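Putative branched-chain amino acid ABC transporter (Rhodospirillum rubrum ATCC 11170, PDB 3HUT) probably serves as the extracellular solute-binding receptor of an ABC transporter, capturing branched-chain or related amino acids for uptake. Local coordinates at residues R34-G39 and R44-L49; R72-L77 and E303-A308; W115-I120 and A308-D313. All blocks are in the same frame, centred on the assembly; numbering follows the deposited sequence.

Interaction 1. Residues R34-G39 and R44-L49; sequences RFNAAG and RPVDIL
Asn36 and Phe35, neighbours on the last turn of helix 18-37, reach the incoming strand by different first torsions. In Asn36, CG lies anti to the carbonyl carbon and beside the backbone N (chi1 -71°), which swings the carboxamide across to Val46; in Phe35, CG is anti to the backbone N (chi1 -174°), and the ring extends toward the same valine. The Asn36 amide grips the backbone of Val46 with two hydrogen bonds. Asn36 OD1 accepts from Val46 N at 2.8 Å, with the donor tilted 25° from the carbonyl plane. Asn36 ND2 donates at 2.9 Å to Val46 O, which lies in the amide plane of Asn36, the donor being in the plane of the Val46 carbonyl. With both ends of the amide engaged, its rotation is fixed, and the side chain pairs with the strand much as a neighbouring strand's backbone might at this sheet edge. Pro45 CA packs against Asn36 OD1 at 3.4 Å. Phe35 adds an apolar contact: its ring edge, at CE2, meets Val46 CG2 at 3.7 Å, near the ring plane. The helix closes at Gly39, whose positive phi makes a Schellman motif, with Gly39 N bonded back to Asn36 O at 2.9 Å. The contact ties helix to strand in the beta-alpha-beta unit of strand 5-11, helix 18-37 and strand 46-52. Strand 46-52 is outermost in its parallel sheet, pairing with strand 5-11, while Leu290 of helix 277-296 packs on both Phe35 and Val46.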
loop_
_atom_site.group_PDB
_atom_site.type_symbol
_atom_site.label_atom_id
_atom_site.label_comp_id
_atom_site.label_asym_id
_atom_site.label_seq_id
_atom_site.Cartn_x
_atom_site.Cartn_y
_atom_site.Cartn_z
ATOM N N ARG A 34 11.239 14.583 13.183
ATOM C CA ARG A 34 12.405 14.742 12.313
ATOM C C ARG A 34 12.280 16.006 11.478
ATOM O O ARG A 34 13.229 16.780 11.360
ATOM C CB ARG A 34 12.565 13.547 11.370
ATOM C CG ARG A 34 12.776 12.225 12.068
ATOM C CD ARG A 34 13.303 11.173 11.107
ATOM N NE ARG A 34 13.039 9.821 11.590
ATOM C CZ ARG A 34 13.485 8.712 11.006
ATOM N NH1 ARG A 34 14.234 8.786 9.913
ATOM N NH2 ARG A 34 13.159 7.526 11.502
ATOM N N PHE A 35 11.101 16.203 10.896
ATOM C CA PHE A 35 10.835 17.368 10.062
ATOM C C PHE A 35 11.092 18.663 10.834
ATOM O O PHE A 35 11.837 19.530 10.377
ATOM C CB PHE A 35 9.382 17.335 9.572
ATOM C CG PHE A 35 9.046 18.419 8.583
ATOM C CD1 PHE A 35 9.455 18.321 7.256
ATOM C CD2 PHE A 35 8.321 19.537 8.981
ATOM C CE1 PHE A 35 9.142 19.324 6.336
ATOM C CE2 PHE A 35 8.005 20.542 8.074
ATOM C CZ PHE A 35 8.417 20.437 6.748
ATOM N N ASN A 36 10.477 18.796 12.005
ATOM C CA ASN A 36 10.663 19.999 12.803
ATOM C C ASN A 36 12.114 20.152 13.240
ATOM O O ASN A 36 12.648 21.262 13.267
ATOM C CB ASN A 36 9.739 19.986 14.023
ATOM C CG ASN A 36 8.280 20.202 13.650
ATOM O OD1 ASN A 36 7.968 21.011 12.777
ATOM N ND2 ASN A 36 7.381 19.493 14.321
ATOM N N ALA A 37 12.755 19.035 13.567
ATOM C CA ALA A 37 14.150 19.060 13.985
ATOM C C ALA A 37 15.018 19.587 12.846
ATOM O O ALA A 37 16.047 20.217 13.080
ATOM C CB ALA A 37 14.603 17.664 14.377
ATOM N N ALA A 38 14.592 19.327 11.614
ATOM C CA ALA A 38 15.329 19.761 10.434
ATOM C C ALA A 38 15.125 21.245 10.124
ATOM O O ALA A 38 15.781 21.792 9.236
ATOM C CB ALA A 38 14.922 18.919 9.232
ATOM N N GLY A 39 14.215 21.888 10.848
ATOM C CA GLY A 39 13.969 23.302 10.628
ATOM C C GLY A 39 12.545 23.647 10.235
ATOM O O GLY A 39 12.259 24.797 9.893
ATOM N N ARG A 44 9.538 27.657 10.611
ATOM C CA ARG A 44 8.231 27.594 11.253
ATOM C C ARG A 44 7.846 26.133 11.476
ATOM O O ARG A 44 7.715 25.367 10.523
ATOM C CB ARG A 44 7.179 28.277 10.376
ATOM C CG ARG A 44 5.847 28.497 11.078
ATOM C CD ARG A 44 4.842 29.192 10.166
ATOM N NE ARG A 44 3.588 29.448 10.865
ATOM C CZ ARG A 44 2.558 30.112 10.352
ATOM N NH1 ARG A 44 2.625 30.597 9.118
ATOM N NH2 ARG A 44 1.467 30.302 11.080
ATOM N N PRO A 45 7.664 25.728 12.742
ATOM C CA PRO A 45 7.295 24.345 13.061
ATOM C C PRO A 45 5.897 23.955 12.600
ATOM O O PRO A 45 5.057 24.810 12.295
ATOM C CB PRO A 45 7.433 24.296 14.579
ATOM C CG PRO A 45 7.046 25.685 14.982
ATOM C CD PRO A 45 7.781 26.532 13.971
ATOM N N VAL A 46 5.661 22.651 12.541
ATOM C CA VAL A 46 4.368 22.125 12.139
ATOM C C VAL A 46 3.874 21.233 13.264
ATOM O O VAL A 46 4.653 20.492 13.860
ATOM C CB VAL A 46 4.463 21.264 10.857
ATOM C CG1 VAL A 46 3.074 20.775 10.464
ATOM C CG2 VAL A 46 5.084 22.064 9.724
ATOM N N ASP A 47 2.586 21.315 13.563
ATOM C CA ASP A 47 2.021 20.471 14.606
ATOM C C ASP A 47 0.818 19.752 14.030
ATOM O O ASP A 47 0.188 20.238 13.093
ATOM C CB ASP A 47 1.611 21.302 15.820
ATOM C CG ASP A 47 1.291 20.441 17.030
ATOM O OD1 ASP A 47 2.011 19.439 17.254
ATOM O OD2 ASP A 47 0.331 20.769 17.760
ATOM N N ILE A 48 0.514 18.583 14.579
ATOM C CA ILE A 48 -0.617 17.804 14.107
ATOM C C ILE A 48 -1.722 17.717 15.158
ATOM O O ILE A 48 -1.473 17.428 16.332
ATOM C CB ILE A 48 -0.185 16.370 13.710
ATOM C CG1 ILE A 48 0.704 16.422 12.462
ATOM C CG2 ILE A 48 -1.409 15.503 13.468
ATOM C CD1 ILE A 48 1.275 15.077 12.054
ATOM N N LEU A 49 -2.941 17.985 14.718
ATOM C CA LEU A 49 -4.107 17.910 15.579
ATOM C C LEU A 49 -4.810 16.604 15.221
ATOM O O LEU A 49 -5.363 16.460 14.128
ATOM C CB LEU A 49 -5.028 19.104 15.318
ATOM C CG LEU A 49 -6.218 19.319 16.258
ATOM C CD1 LEU A 49 -6.815 20.709 16.013
ATOM C CD2 LEU A 49 -7.257 18.236 16.042
#

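Interaction 2. Residues R72-L77 and E303-A308; sequences RVVGVL and ESLRDA
Val74 and Gly75 of strand 73-78 receive Leu305 from helix 302-310, a helix-on-sheet contact in the first alpha/beta lobe of the periplasmic binding protein fold, where the strand lies inside a parallel five-stranded sheet. Along the strand, Val73 comes first and faces elsewhere, but its carbonyl O accepts a hydrogen bond from Arg302, at the start of the same helix. Val74 follows and makes the side-chain contact: with CG1 anti to the carbonyl carbon (chi1 -63°), CG2 falls between the backbone N and the carbonyl carbon and meets Leu305 CD2 at 3.9 Å, the two side chains crossing at about a right angle. Next comes Gly75, whose CA lies 3.9 Å from Leu305 CD2. A CB at this position would point at the helix and come within 2.8 Å of that methyl, a clash, so the lack of a side chain lets the leucine settle against the strand backbone. Val76 turns the other way, onto Met97, and Leu77 packs on helix 277-296. That helix also supplies Ala292 and Val293 against Leu305, which thus lies between strand 73-78 and helix 277-296. Leu305 gets there with CG anti to the backbone N (chi1 179°), which carries CD2 to the strand. The approach has a polar cost: Val74 O is buried with no hydrogen-bonding partner in the model, and what lies against it is the methyl Leu305 CD2, at 3.3 Å.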
loop_
_atom_site.group_PDB
_atom_site.type_symbol
_atom_site.label_atom_id
_atom_site.label_comp_id
_atom_site.label_asym_id
_atom_site.label_seq_id
_atom_site.Cartn_x
_atom_site.Cartn_y
_atom_site.Cartn_z
ATOM N N ARG A 72 -6.784 27.494 10.863
ATOM C CA ARG A 72 -5.375 27.141 11.014
ATOM C C ARG A 72 -5.035 25.824 10.321
ATOM O O ARG A 72 -3.907 25.621 9.885
ATOM C CB ARG A 72 -5.004 27.050 12.491
ATOM C CG ARG A 72 -5.274 28.328 13.266
ATOM C CD ARG A 72 -4.696 28.243 14.662
ATOM N NE ARG A 72 -5.117 27.035 15.363
ATOM C CZ ARG A 72 -6.371 26.762 15.713
ATOM N NH1 ARG A 72 -7.345 27.616 15.425
ATOM N NH2 ARG A 72 -6.648 25.637 16.366
ATOM N N VAL A 73 -6.017 24.936 10.220
ATOM C CA VAL A 73 -5.806 23.641 9.587
ATOM C C VAL A 73 -5.728 23.816 8.072
ATOM O O VAL A 73 -6.728 24.117 7.425
ATOM C CB VAL A 73 -6.954 22.679 9.931
ATOM C CG1 VAL A 73 -6.703 21.323 9.290
ATOM C CG2 VAL A 73 -7.085 22.550 11.454
ATOM N N VAL A 74 -4.540 23.627 7.507
ATOM C CA VAL A 74 -4.363 23.805 6.071
ATOM C C VAL A 74 -4.430 22.510 5.273
ATOM O O VAL A 74 -4.508 22.530 4.042
ATOM C CB VAL A 74 -3.024 24.514 5.771
ATOM C CG1 VAL A 74 -3.037 25.912 6.369
ATOM C CG2 VAL A 74 -1.866 23.710 6.340
ATOM N N GLY A 75 -4.402 21.386 5.977
ATOM C CA GLY A 75 -4.460 20.104 5.310
ATOM C C GLY A 75 -4.845 19.039 6.310
ATOM O O GLY A 75 -4.648 19.210 7.510
ATOM N N VAL A 76 -5.395 17.935 5.825
ATOM C CA VAL A 76 -5.793 16.861 6.718
ATOM C C VAL A 76 -5.191 15.527 6.294
ATOM O O VAL A 76 -5.306 15.138 5.129
ATOM C CB VAL A 76 -7.335 16.697 6.749
ATOM C CG1 VAL A 76 -7.716 15.445 7.544
ATOM C CG2 VAL A 76 -7.981 17.926 7.373
ATOM N N LEU A 77 -4.536 14.841 7.232
ATOM C CA LEU A 77 -3.983 13.516 6.971
ATOM C C LEU A 77 -5.231 12.726 7.250
ATOM O O LEU A 77 -5.861 12.890 8.295
ATOM C CB LEU A 77 -2.873 13.206 7.951
ATOM C CG LEU A 77 -1.654 13.972 7.458
ATOM C CD1 LEU A 77 -0.652 14.116 8.566
ATOM C CD2 LEU A 77 -1.076 13.238 6.247
ATOM N N GLU A 303 -5.419 25.767 -0.719
ATOM C CA GLU A 303 -5.338 25.703 -2.175
ATOM C C GLU A 303 -3.915 25.456 -2.671
ATOM O O GLU A 303 -3.695 24.623 -3.550
ATOM C CB GLU A 303 -5.862 27.006 -2.794
ATOM C CG GLU A 303 -7.193 27.491 -2.232
ATOM C CD GLU A 303 -7.088 27.960 -0.787
ATOM O OE1 GLU A 303 -6.231 28.818 -0.497
ATOM O OE2 GLU A 303 -7.863 27.475 0.062
ATOM N N SER A 304 -2.950 26.191 -2.125
ATOM C CA SER A 304 -1.568 26.025 -2.550
ATOM C C SER A 304 -1.029 24.674 -2.091
ATOM O O SER A 304 -0.185 24.078 -2.761
ATOM C CB SER A 304 -0.686 27.157 -2.011
ATOM O OG SER A 304 -0.427 27.009 -0.627
ATOM N N LEU A 305 -1.522 24.192 -0.951
ATOM C CA LEU A 305 -1.083 22.902 -0.443
ATOM C C LEU A 305 -1.630 21.785 -1.328
ATOM O O LEU A 305 -0.969 20.767 -1.527
ATOM C CB LEU A 305 -1.540 22.702 1.008
ATOM C CG LEU A 305 -1.163 21.361 1.659
ATOM C CD1 LEU A 305 0.321 21.065 1.456
ATOM C CD2 LEU A 305 -1.498 21.411 3.152
ATOM N N ARG A 306 -2.832 21.970 -1.867
ATOM C CA ARG A 306 -3.414 20.952 -2.747
ATOM C C ARG A 306 -2.546 20.823 -4.004
ATOM O O ARG A 306 -2.293 19.714 -4.477
ATOM C CB ARG A 306 -4.843 21.323 -3.153
ATOM C CG ARG A 306 -5.617 20.162 -3.794
ATOM C CD ARG A 306 -6.408 20.629 -5.002
ATOM N NE ARG A 306 -5.524 21.132 -6.057
ATOM C CZ ARG A 306 -5.010 20.389 -7.037
ATOM N NH1 ARG A 306 -5.289 19.092 -7.118
ATOM N NH2 ARG A 306 -4.206 20.946 -7.936
ATOM N N ASP A 307 -2.097 21.958 -4.544
ATOM C CA ASP A 307 -1.245 21.941 -5.734
ATOM C C ASP A 307 0.087 21.263 -5.439
ATOM O O ASP A 307 0.552 20.433 -6.222
ATOM C CB ASP A 307 -0.971 23.362 -6.250
ATOM C CG ASP A 307 -2.164 23.969 -6.962
ATOM O OD1 ASP A 307 -2.885 23.228 -7.667
ATOM O OD2 ASP A 307 -2.371 25.194 -6.830
ATOM N N ALA A 308 0.703 21.619 -4.313
ATOM C CA ALA A 308 1.991 21.036 -3.934
ATOM C C ALA A 308 1.888 19.528 -3.722
ATOM O O ALA A 308 2.784 18.776 -4.117
ATOM C CB ALA A 308 2.525 21.707 -2.672
#

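Interaction 3. Residues W115-I120 and A308-D313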
loop_
_atom_site.group_PDB
_atom_site.type_symbol
_atom_site.label_atom_id
_atom_site.label_comp_id
_atom_site.label_asym_id
_atom_site.label_seq_id
_atom_site.Cartn_x
_atom_site.Cartn_y
_atom_site.Cartn_z
ATOM N N TRP A 115 -9.319 17.005 -4.569
ATOM C CA TRP A 115 -8.674 17.222 -3.280
ATOM C C TRP A 115 -8.193 15.979 -2.543
ATOM O O TRP A 115 -7.551 16.097 -1.501
ATOM C CB TRP A 115 -9.606 18.038 -2.375
ATOM C CG TRP A 115 -10.005 19.342 -3.004
ATOM C CD1 TRP A 115 -10.953 19.530 -3.969
ATOM C CD2 TRP A 115 -9.397 20.622 -2.785
ATOM N NE1 TRP A 115 -10.968 20.849 -4.370
ATOM C CE2 TRP A 115 -10.021 21.538 -3.659
ATOM C CE3 TRP A 115 -8.380 21.082 -1.936
ATOM C CZ2 TRP A 115 -9.662 22.895 -3.709
ATOM C CZ3 TRP A 115 -8.023 22.430 -1.984
ATOM C CH2 TRP A 115 -8.665 23.318 -2.867
ATOM N N GLN A 116 -8.487 14.796 -3.080
ATOM C CA GLN A 116 -8.069 13.545 -2.446
ATOM C C GLN A 116 -6.748 12.986 -2.961
ATOM O O GLN A 116 -6.456 13.035 -4.159
ATOM C CB GLN A 116 -9.144 12.466 -2.613
ATOM C CG GLN A 116 -10.272 12.524 -1.589
ATOM C CD GLN A 116 -11.094 13.786 -1.700
ATOM O OE1 GLN A 116 -11.578 14.132 -2.780
ATOM N NE2 GLN A 116 -11.269 14.480 -0.578
ATOM N N PHE A 117 -5.958 12.448 -2.036
ATOM C CA PHE A 117 -4.666 11.848 -2.357
ATOM C C PHE A 117 -4.504 10.628 -1.456
ATOM O O PHE A 117 -5.085 10.572 -0.375
ATOM C CB PHE A 117 -3.531 12.844 -2.089
ATOM C CG PHE A 117 -3.623 14.100 -2.907
ATOM C CD1 PHE A 117 -3.097 14.150 -4.194
ATOM C CD2 PHE A 117 -4.273 15.223 -2.403
ATOM C CE1 PHE A 117 -3.217 15.308 -4.965
ATOM C CE2 PHE A 117 -4.398 16.380 -3.167
ATOM C CZ PHE A 117 -3.871 16.420 -4.447
ATOM N N ARG A 118 -3.722 9.655 -1.910
ATOM C CA ARG A 118 -3.481 8.436 -1.138
ATOM C C ARG A 118 -1.999 8.086 -1.179
ATOM O O ARG A 118 -1.337 8.263 -2.208
ATOM C CB ARG A 118 -4.298 7.269 -1.709
ATOM C CG ARG A 118 -4.186 7.123 -3.217
ATOM C CD ARG A 118 -4.487 5.709 -3.694
ATOM N NE ARG A 118 -5.794 5.261 -3.252
ATOM C CZ ARG A 118 -6.845 5.083 -4.044
ATOM N NH1 ARG A 118 -6.758 5.306 -5.345
ATOM N NH2 ARG A 118 -7.990 4.691 -3.520
ATOM N N ALA A 119 -1.479 7.591 -0.061
ATOM C CA ALA A 119 -0.074 7.220 0.017
ATOM C C ALA A 119 0.125 5.795 -0.485
ATOM O O ALA A 119 1.216 5.425 -0.915
ATOM C CB ALA A 119 0.419 7.341 1.451
ATOM N N ILE A 120 -0.943 5.007 -0.441
ATOM C CA ILE A 120 -0.911 3.614 -0.875
ATOM C C ILE A 120 -1.369 3.537 -2.334
ATOM O O ILE A 120 -1.869 4.519 -2.877
ATOM C CB ILE A 120 -1.854 2.769 0.013
ATOM C CG1 ILE A 120 -1.585 1.276 -0.170
ATOM C CG2 ILE A 120 -3.299 3.085 -0.338
ATOM C CD1 ILE A 120 -2.276 0.415 0.888
ATOM N N ALA A 308 0.703 21.619 -4.313
ATOM C CA ALA A 308 1.991 21.036 -3.934
ATOM C C ALA A 308 1.888 19.528 -3.722
ATOM O O ALA A 308 2.784 18.776 -4.117
ATOM C CB ALA A 308 2.525 21.707 -2.672
ATOM N N LEU A 309 0.805 19.085 -3.086
ATOM C CA LEU A 309 0.600 17.655 -2.850
ATOM C C LEU A 309 0.522 16.939 -4.189
ATOM O O LEU A 309 1.147 15.899 -4.389
ATOM C CB LEU A 309 -0.701 17.413 -2.081
ATOM C CG LEU A 309 -0.633 17.381 -0.557
ATOM C CD1 LEU A 309 -2.048 17.380 0.006
ATOM C CD2 LEU A 309 0.132 16.134 -0.101
ATOM N N ALA A 310 -0.255 17.512 -5.103
ATOM C CA ALA A 310 -0.429 16.954 -6.439
ATOM C C ALA A 310 0.892 16.901 -7.206
ATOM O O ALA A 310 1.038 16.107 -8.137
ATOM C CB ALA A 310 -1.443 17.780 -7.214
ATOM N N ALA A 311 1.847 17.746 -6.811
ATOM C CA ALA A 311 3.157 17.798 -7.469
ATOM C C ALA A 311 4.086 16.639 -7.083
ATOM O O ALA A 311 5.140 16.449 -7.696
ATOM C CB ALA A 311 3.832 19.128 -7.165
ATOM N N THR A 312 3.702 15.877 -6.065
ATOM C CA THR A 312 4.501 14.734 -5.613
ATOM C C THR A 312 4.809 13.869 -6.830
ATOM O O THR A 312 3.905 13.328 -7.464
ATOM C CB THR A 312 3.734 13.897 -4.571
ATOM O OG1 THR A 312 3.353 14.738 -3.476
ATOM C CG2 THR A 312 4.611 12.765 -4.047
ATOM N N ASP A 313 6.087 13.726 -7.145
ATOM C CA ASP A 313 6.468 12.986 -8.336
ATOM C C ASP A 313 7.533 11.913 -8.141
ATOM O O ASP A 313 7.527 10.900 -8.826
ATOM C CB ASP A 313 6.963 13.993 -9.378
ATOM C CG ASP A 313 7.166 13.377 -10.753
ATOM O OD1 ASP A 313 6.163 13.128 -11.439
ATOM O OD2 ASP A 313 8.324 13.145 -11.127
#
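Apolar packing of an aromatic ring on a helix end is the substance of this contact: Phe117, from the outermost strand 116-118 of the parallel sheet in the first alpha/beta lobe of this periplasmic binding protein fold, lies against the last turn of helix 302-310. With CG anti to the carbonyl carbon (chi1 -61°), the ring projects from the strand to the side chain of Leu309 and to the backbone and CB of Ala310. Leu309 CB sits over one face in a CH-pi contact, 4.1 Å from the Phe117 ring centroid and 13° off the normal. The same leucine sends a branch toward the ring as well, CD1 meeting Phe117 CD2 at 3.9 Å. Farther round the ring, Phe117 CE1 comes to 3.6 Å from Ala310 CA, and Ala310 CB is close to both CE1 and CZ. The small side chain of Ala310 is consistent with the ring's close approach to the helix backbone. An alanine in place of Phe117 would lack the ring and is likely to open a gap beside Leu309 and Ala310, leaving the end strand poorly packed on the helix. Arg306, one turn before Ala310 in the helix, also touches Phe117, and Arg329 packs on it from a loop, while Phe117 O bonds to the hydroxyl of Tyr109. Leu309 O accepts from two donors of one residue: Thr312 N, and Thr312 OG1 at 2.7 Å.

In the fold
All three contacts bring helical segments against the same parallel sheet, at different strands. Interaction 1, at the outermost strand 46-52, lies near the surface and is local in sequence; it relies on paired amide-backbone hydrogen bonds with a modest apolar edge. Interactions 2 and 3 are buried, bridge distant parts of the chain and rest on hydrocarbon and aromatic packing. Both use helix 302-310, sharing Ala308, so this one helix spans from inner strand 73-78 to the opposite outermost strand, 116-118; Arg306 also packs on Trp115 between them. Interaction 1 touches interaction 2 through Ile48 and Leu77, whereas its nearest atoms stay about 11 Å from interaction 3.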